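Local coordinates for protein secretory pathway GDP dissociation inhibitor (Saccharomyces cerevisiae, PDB 2BCG) that blocks GDP release from the Rab GTPase Sec4, is essential to the yeast secretory pathway and extracts GDP-bound Ypt7 from vacuolar membranes, at residues 24-29 and 431-436; 94-99 and 425-430. All coordinates share one frame; numbering follows the deposited sequence.

Contact 1 of 2, residues 24-29 and 431-436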
loop_
_atom_site.group_PDB
_atom_site.type_symbol
_atom_site.label_atom_id
_atom_site.label_comp_id
_atom_site.label_asym_id
_atom_site.label_seq_id
_atom_site.Cartn_x
_atom_site.Cartn_y
_atom_site.Cartn_z
ATOM N N CYS A 24 0.356 -8.605 5.231
ATOM C CA CYS A 24 0.061 -7.460 6.085
ATOM C C CYS A 24 -1.471 -7.323 6.288
ATOM O O CYS A 24 -1.895 -7.029 7.390
ATOM C CB CYS A 24 0.655 -6.168 5.531
ATOM S SG CYS A 24 2.455 -6.159 5.566
ATOM N N ILE A 25 -2.288 -7.592 5.264
ATOM C CA ILE A 25 -3.746 -7.531 5.475
ATOM C C ILE A 25 -4.185 -8.566 6.487
ATOM O O ILE A 25 -4.972 -8.272 7.402
ATOM C CB ILE A 25 -4.545 -7.688 4.160
ATOM C CG1 ILE A 25 -4.250 -6.465 3.276
ATOM C CG2 ILE A 25 -6.069 -7.723 4.458
ATOM C CD1 ILE A 25 -4.874 -6.548 1.854
ATOM N N LEU A 26 -3.681 -9.786 6.303
ATOM C CA LEU A 26 -4.047 -10.873 7.229
ATOM C C LEU A 26 -3.596 -10.534 8.644
ATOM O O LEU A 26 -4.369 -10.719 9.600
ATOM C CB LEU A 26 -3.484 -12.196 6.736
ATOM C CG LEU A 26 -4.217 -12.687 5.493
ATOM C CD1 LEU A 26 -3.325 -13.653 4.743
ATOM C CD2 LEU A 26 -5.546 -13.311 5.942
ATOM N N SER A 27 -2.356 -10.054 8.795
ATOM C CA SER A 27 -1.839 -9.678 10.115
ATOM C C SER A 27 -2.762 -8.623 10.753
ATOM O O SER A 27 -3.150 -8.734 11.940
ATOM C CB SER A 27 -0.407 -9.167 9.973
ATOM O OG SER A 27 0.088 -8.714 11.231
ATOM N N GLY A 28 -3.146 -7.607 9.978
ATOM C CA GLY A 28 -4.078 -6.587 10.505
ATOM C C GLY A 28 -5.434 -7.144 10.912
ATOM O O GLY A 28 -5.921 -6.848 11.996
ATOM N N LEU A 29 -6.035 -7.966 10.047
ATOM C CA LEU A 29 -7.362 -8.528 10.343
ATOM C C LEU A 29 -7.331 -9.413 11.568
ATOM O O LEU A 29 -8.253 -9.370 12.409
ATOM C CB LEU A 29 -7.907 -9.320 9.140
ATOM C CG LEU A 29 -8.227 -8.461 7.914
ATOM C CD1 LEU A 29 -8.599 -9.363 6.785
ATOM C CD2 LEU A 29 -9.326 -7.412 8.211
ATOM N N LYS A 431 -8.990 -13.561 1.435
ATOM C CA LYS A 431 -10.259 -14.114 1.963
ATOM C C LYS A 431 -10.158 -15.625 2.073
ATOM O O LYS A 431 -10.613 -16.229 3.074
ATOM C CB LYS A 431 -11.442 -13.753 1.054
ATOM C CG LYS A 431 -11.933 -12.308 1.229
ATOM C CD LYS A 431 -13.162 -11.921 0.346
ATOM C CE LYS A 431 -12.792 -11.640 -1.109
ATOM N NZ LYS A 431 -13.929 -11.107 -1.956
ATOM N N ASP A 432 -9.541 -16.249 1.071
ATOM C CA ASP A 432 -9.397 -17.695 1.074
ATOM C C ASP A 432 -8.496 -18.136 2.236
ATOM O O ASP A 432 -8.838 -19.075 2.974
ATOM C CB ASP A 432 -8.837 -18.164 -0.277
ATOM C CG ASP A 432 -8.680 -19.656 -0.342
ATOM O OD1 ASP A 432 -7.578 -20.137 -0.723
ATOM O OD2 ASP A 432 -9.662 -20.377 0.031
ATOM N N ILE A 433 -7.375 -17.438 2.433
ATOM C CA ILE A 433 -6.417 -17.789 3.503
ATOM C C ILE A 433 -7.095 -17.580 4.858
ATOM O O ILE A 433 -6.938 -18.409 5.767
ATOM C CB ILE A 433 -5.102 -16.941 3.428
ATOM C CG1 ILE A 433 -4.291 -17.270 2.167
ATOM C CG2 ILE A 433 -4.204 -17.218 4.679
ATOM C CD1 ILE A 433 -3.241 -16.180 1.825
ATOM N N TYR A 434 -7.883 -16.514 4.988
ATOM C CA TYR A 434 -8.534 -16.222 6.252
ATOM C C TYR A 434 -9.527 -17.341 6.601
ATOM O O TYR A 434 -9.558 -17.799 7.755
ATOM C CB TYR A 434 -9.257 -14.894 6.182
ATOM C CG TYR A 434 -9.886 -14.467 7.477
ATOM C CD1 TYR A 434 -11.152 -14.922 7.842
ATOM C CD2 TYR A 434 -9.207 -13.619 8.351
ATOM C CE1 TYR A 434 -11.740 -14.521 9.019
ATOM C CE2 TYR A 434 -9.782 -13.209 9.540
ATOM C CZ TYR A 434 -11.048 -13.669 9.872
ATOM O OH TYR A 434 -11.595 -13.262 11.058
ATOM N N PHE A 435 -10.328 -17.758 5.614
ATOM C CA PHE A 435 -11.270 -18.895 5.776
ATOM C C PHE A 435 -10.517 -20.171 6.165
ATOM O O PHE A 435 -10.935 -20.902 7.087
ATOM C CB PHE A 435 -12.085 -19.092 4.486
ATOM C CG PHE A 435 -13.047 -20.247 4.550
ATOM C CD1 PHE A 435 -12.826 -21.389 3.786
ATOM C CD2 PHE A 435 -14.154 -20.199 5.386
ATOM C CE1 PHE A 435 -13.735 -22.487 3.854
ATOM C CE2 PHE A 435 -15.060 -21.276 5.465
ATOM C CZ PHE A 435 -14.839 -22.417 4.707
ATOM N N ARG A 436 -9.405 -20.447 5.489
ATOM C CA ARG A 436 -8.537 -21.592 5.820
ATOM C C ARG A 436 -8.010 -21.529 7.261
ATOM O O ARG A 436 -8.018 -22.543 8.002
ATOM C CB ARG A 436 -7.371 -21.723 4.827
ATOM C CG ARG A 436 -7.794 -22.253 3.453
ATOM C CD ARG A 436 -6.954 -21.692 2.301
ATOM N NE ARG A 436 -5.520 -21.854 2.462
ATOM C CZ ARG A 436 -4.637 -21.178 1.713
ATOM N NH1 ARG A 436 -5.091 -20.326 0.788
ATOM N NH2 ARG A 436 -3.321 -21.336 1.885
#

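Contact 2 of 2, residues 94-99 and 425-430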
loop_
_atom_site.group_PDB
_atom_site.type_symbol
_atom_site.label_atom_id
_atom_site.label_comp_id
_atom_site.label_asym_id
_atom_site.label_seq_id
_atom_site.Cartn_x
_atom_site.Cartn_y
_atom_site.Cartn_z
ATOM N N ASN A 94 -14.610 -0.219 -6.799
ATOM C CA ASN A 94 -15.644 -0.904 -5.988
ATOM C C ASN A 94 -15.213 -2.303 -5.610
ATOM O O ASN A 94 -16.044 -3.175 -5.273
ATOM C CB ASN A 94 -17.014 -0.922 -6.717
ATOM C CG ASN A 94 -18.189 -1.215 -5.767
ATOM O OD1 ASN A 94 -19.025 -2.088 -6.049
ATOM N ND2 ASN A 94 -18.228 -0.515 -4.633
ATOM N N GLY A 95 -13.901 -2.532 -5.661
ATOM C CA GLY A 95 -13.357 -3.835 -5.330
ATOM C C GLY A 95 -13.290 -4.150 -3.840
ATOM O O GLY A 95 -13.533 -3.298 -2.983
ATOM N N GLU A 96 -12.960 -5.388 -3.544
ATOM C CA GLU A 96 -12.847 -5.812 -2.147
ATOM C C GLU A 96 -11.762 -5.051 -1.362
ATOM O O GLU A 96 -11.958 -4.754 -0.174
ATOM C CB GLU A 96 -12.594 -7.316 -2.060
ATOM C CG GLU A 96 -12.730 -7.879 -0.642
ATOM C CD GLU A 96 -14.144 -7.722 -0.078
ATOM O OE1 GLU A 96 -15.105 -8.146 -0.761
ATOM O OE2 GLU A 96 -14.312 -7.174 1.044
ATOM N N LEU A 97 -10.624 -4.705 -1.995
ATOM C CA LEU A 97 -9.590 -3.983 -1.234
ATOM C C LEU A 97 -10.104 -2.649 -0.749
ATOM O O LEU A 97 -9.853 -2.259 0.400
ATOM C CB LEU A 97 -8.256 -3.902 -2.007
ATOM C CG LEU A 97 -7.098 -3.196 -1.278
ATOM C CD1 LEU A 97 -6.835 -3.853 0.087
ATOM C CD2 LEU A 97 -5.822 -3.181 -2.135
ATOM N N THR A 98 -10.888 -1.962 -1.581
ATOM C CA THR A 98 -11.460 -0.706 -1.097
ATOM C C THR A 98 -12.391 -0.968 0.106
ATOM O O THR A 98 -12.377 -0.208 1.082
ATOM C CB THR A 98 -12.163 0.121 -2.200
ATOM O OG1 THR A 98 -13.273 -0.614 -2.705
ATOM C CG2 THR A 98 -11.195 0.408 -3.321
ATOM N N ASN A 99 -13.193 -2.032 0.026
ATOM C CA ASN A 99 -14.112 -2.413 1.118
ATOM C C ASN A 99 -13.333 -2.674 2.439
ATOM O O ASN A 99 -13.743 -2.253 3.536
ATOM C CB ASN A 99 -14.918 -3.645 0.685
ATOM C CG ASN A 99 -16.081 -3.960 1.636
ATOM O OD1 ASN A 99 -16.743 -3.066 2.136
ATOM N ND2 ASN A 99 -16.296 -5.245 1.899
ATOM N N SER A 425 -7.521 -10.376 -7.385
ATOM C CA SER A 425 -7.079 -11.748 -7.099
ATOM C C SER A 425 -6.274 -11.811 -5.767
ATOM O O SER A 425 -6.256 -12.857 -5.094
ATOM C CB SER A 425 -6.277 -12.360 -8.254
ATOM O OG SER A 425 -5.081 -11.632 -8.460
ATOM N N MET A 426 -5.639 -10.706 -5.370
ATOM C CA MET A 426 -4.886 -10.655 -4.103
ATOM C C MET A 426 -5.892 -10.682 -2.946
ATOM O O MET A 426 -5.688 -11.440 -1.993
ATOM C CB MET A 426 -3.960 -9.422 -4.066
ATOM C CG MET A 426 -3.112 -9.237 -2.789
ATOM S SD MET A 426 -4.081 -8.566 -1.390
ATOM C CE MET A 426 -4.374 -6.876 -2.019
ATOM N N THR A 427 -6.998 -9.928 -3.039
ATOM C CA THR A 427 -8.002 -9.982 -1.952
ATOM C C THR A 427 -8.755 -11.322 -1.950
ATOM O O THR A 427 -9.172 -11.807 -0.897
ATOM C CB THR A 427 -8.965 -8.792 -1.941
ATOM O OG1 THR A 427 -9.509 -8.617 -3.240
ATOM C CG2 THR A 427 -8.208 -7.533 -1.548
ATOM N N ASP A 428 -8.951 -11.915 -3.122
ATOM C CA ASP A 428 -9.481 -13.296 -3.156
ATOM C C ASP A 428 -8.580 -14.205 -2.320
ATOM O O ASP A 428 -9.079 -15.061 -1.566
ATOM C CB ASP A 428 -9.611 -13.846 -4.585
ATOM C CG ASP A 428 -10.731 -13.189 -5.359
ATOM O OD1 ASP A 428 -10.757 -13.400 -6.597
ATOM O OD2 ASP A 428 -11.582 -12.493 -4.758
ATOM N N ASP A 429 -7.253 -14.046 -2.483
ATOM C CA ASP A 429 -6.282 -14.871 -1.756
ATOM C C ASP A 429 -6.373 -14.575 -0.252
ATOM O O ASP A 429 -6.436 -15.495 0.569
ATOM C CB ASP A 429 -4.862 -14.608 -2.268
ATOM C CG ASP A 429 -3.876 -15.693 -1.873
ATOM O OD1 ASP A 429 -4.316 -16.862 -1.635
ATOM O OD2 ASP A 429 -2.663 -15.392 -1.830
ATOM N N VAL A 430 -6.397 -13.301 0.137
ATOM C CA VAL A 430 -6.617 -12.966 1.555
ATOM C C VAL A 430 -7.861 -13.668 2.133
ATOM O O VAL A 430 -7.802 -14.274 3.191
ATOM C CB VAL A 430 -6.782 -11.444 1.714
ATOM C CG1 VAL A 430 -7.341 -11.050 3.111
ATOM C CG2 VAL A 430 -5.428 -10.753 1.445
HETATM O O HOH W 1 -9.605 -6.023 -4.283
#

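Contact 1 of 2, residues 24-29 and 431-436
L26 divides its two methyl groups between neighbouring residues of the C-terminal helix and illustrates how a single branched side chain can seat one helix on another. CD1 of L26 lies 3.7 Å from CG2 of I433 and 3.9 Å from CD1 of the same isoleucine, the two side chains meeting at about a right angle. CD2 of L26 turns instead to Y434, 4.0 Å from its CB, and reaches the tyrosine ring at its edge, near the ring plane. With an alanine in place of L26, the space between I433 and the root of Y434 would probably become a gap, leaving both short of packing. The pairing joins helix 21-32, the crossover between parallel strands 14-17 and 37-40 of a Rossmann-like sheet, to helix 424-438, which follows the edge strand 411-413. The axes of these two short helical segments pass 10.5 Å apart at their closest, with 45° between their directions, and L26 faces Y434 in the backbone register. Y434 holds CG anti to its own N (chi1 -176°), which carries the ring along helix 21-32 to L29, one turn beyond L26, where CE2 comes 4.3 Å from CB of L29. Beyond that, its hydroxyl is hydrogen-bonded to D33. Behind I433, the guanidinium of R436 has one face towards CB of the isoleucine and forms a salt bridge from NH1 to OD1 of D432, 2.9 Å long.

Contact 2 of 2, residues 94-99 and 425-430
T427 packs against L97 and E96 at the first turn of helix 96-104, where G95 holds the N-cap position and a water helps to join the start of one helix to the side of another, helix 424-438. The apolar part of the contact is small. CG2 of T427 sits 3.7 Å from CB of L97, and the methyl CE of M426 comes within 4.0 Å of CD2 of L97; bends at chi2 and chi3 bring that methyl round to the leucine.

The polar part runs through the water. It accepts from N of L97 at 2.8 Å and is also 2.8 Å from OG1 of T427. With chi1 at 50°, this hydroxyl stands between the threonine's own N and carbonyl carbon, from where it also bonds to O of E424; CB of E96 rests against OG1 of T427 at 3.5 Å, a plain van der Waals contact. A second N-H of the same helix start, that of E96, meets the carboxylate of E424, so E424 and the water together serve two amides of the first turn. Within segment 94-99, O of G95 takes two donors: N of N99 at 3.3 Å and OG1 of T98 at 2.7 Å.

Overall arrangement
Helix 424-438 serves both contacts, whose centres lie 11 Å apart: its earlier turns meet helix 96-104 in contact 2, and its later ones meet helix 21-32 in contact 1. The two interfaces merge through I25, whose CD1 is 3.8 Å from CD1 of L97 and whose CG2 is 3.8 Å from CG1 of V430, so the three helices share one apolar seam. NZ of the partly exposed K431 lies in a long, weak ion pair with OE1 of E96, in one of that side chain's two modelled conformers. The geranylgeranyl pocket belongs to a separate helical region; on the way to it, the backbone N of N94 hydrogen-bonds to OG of S225 on helix 212-229, which supplies C223, V226 and A227 to that pocket.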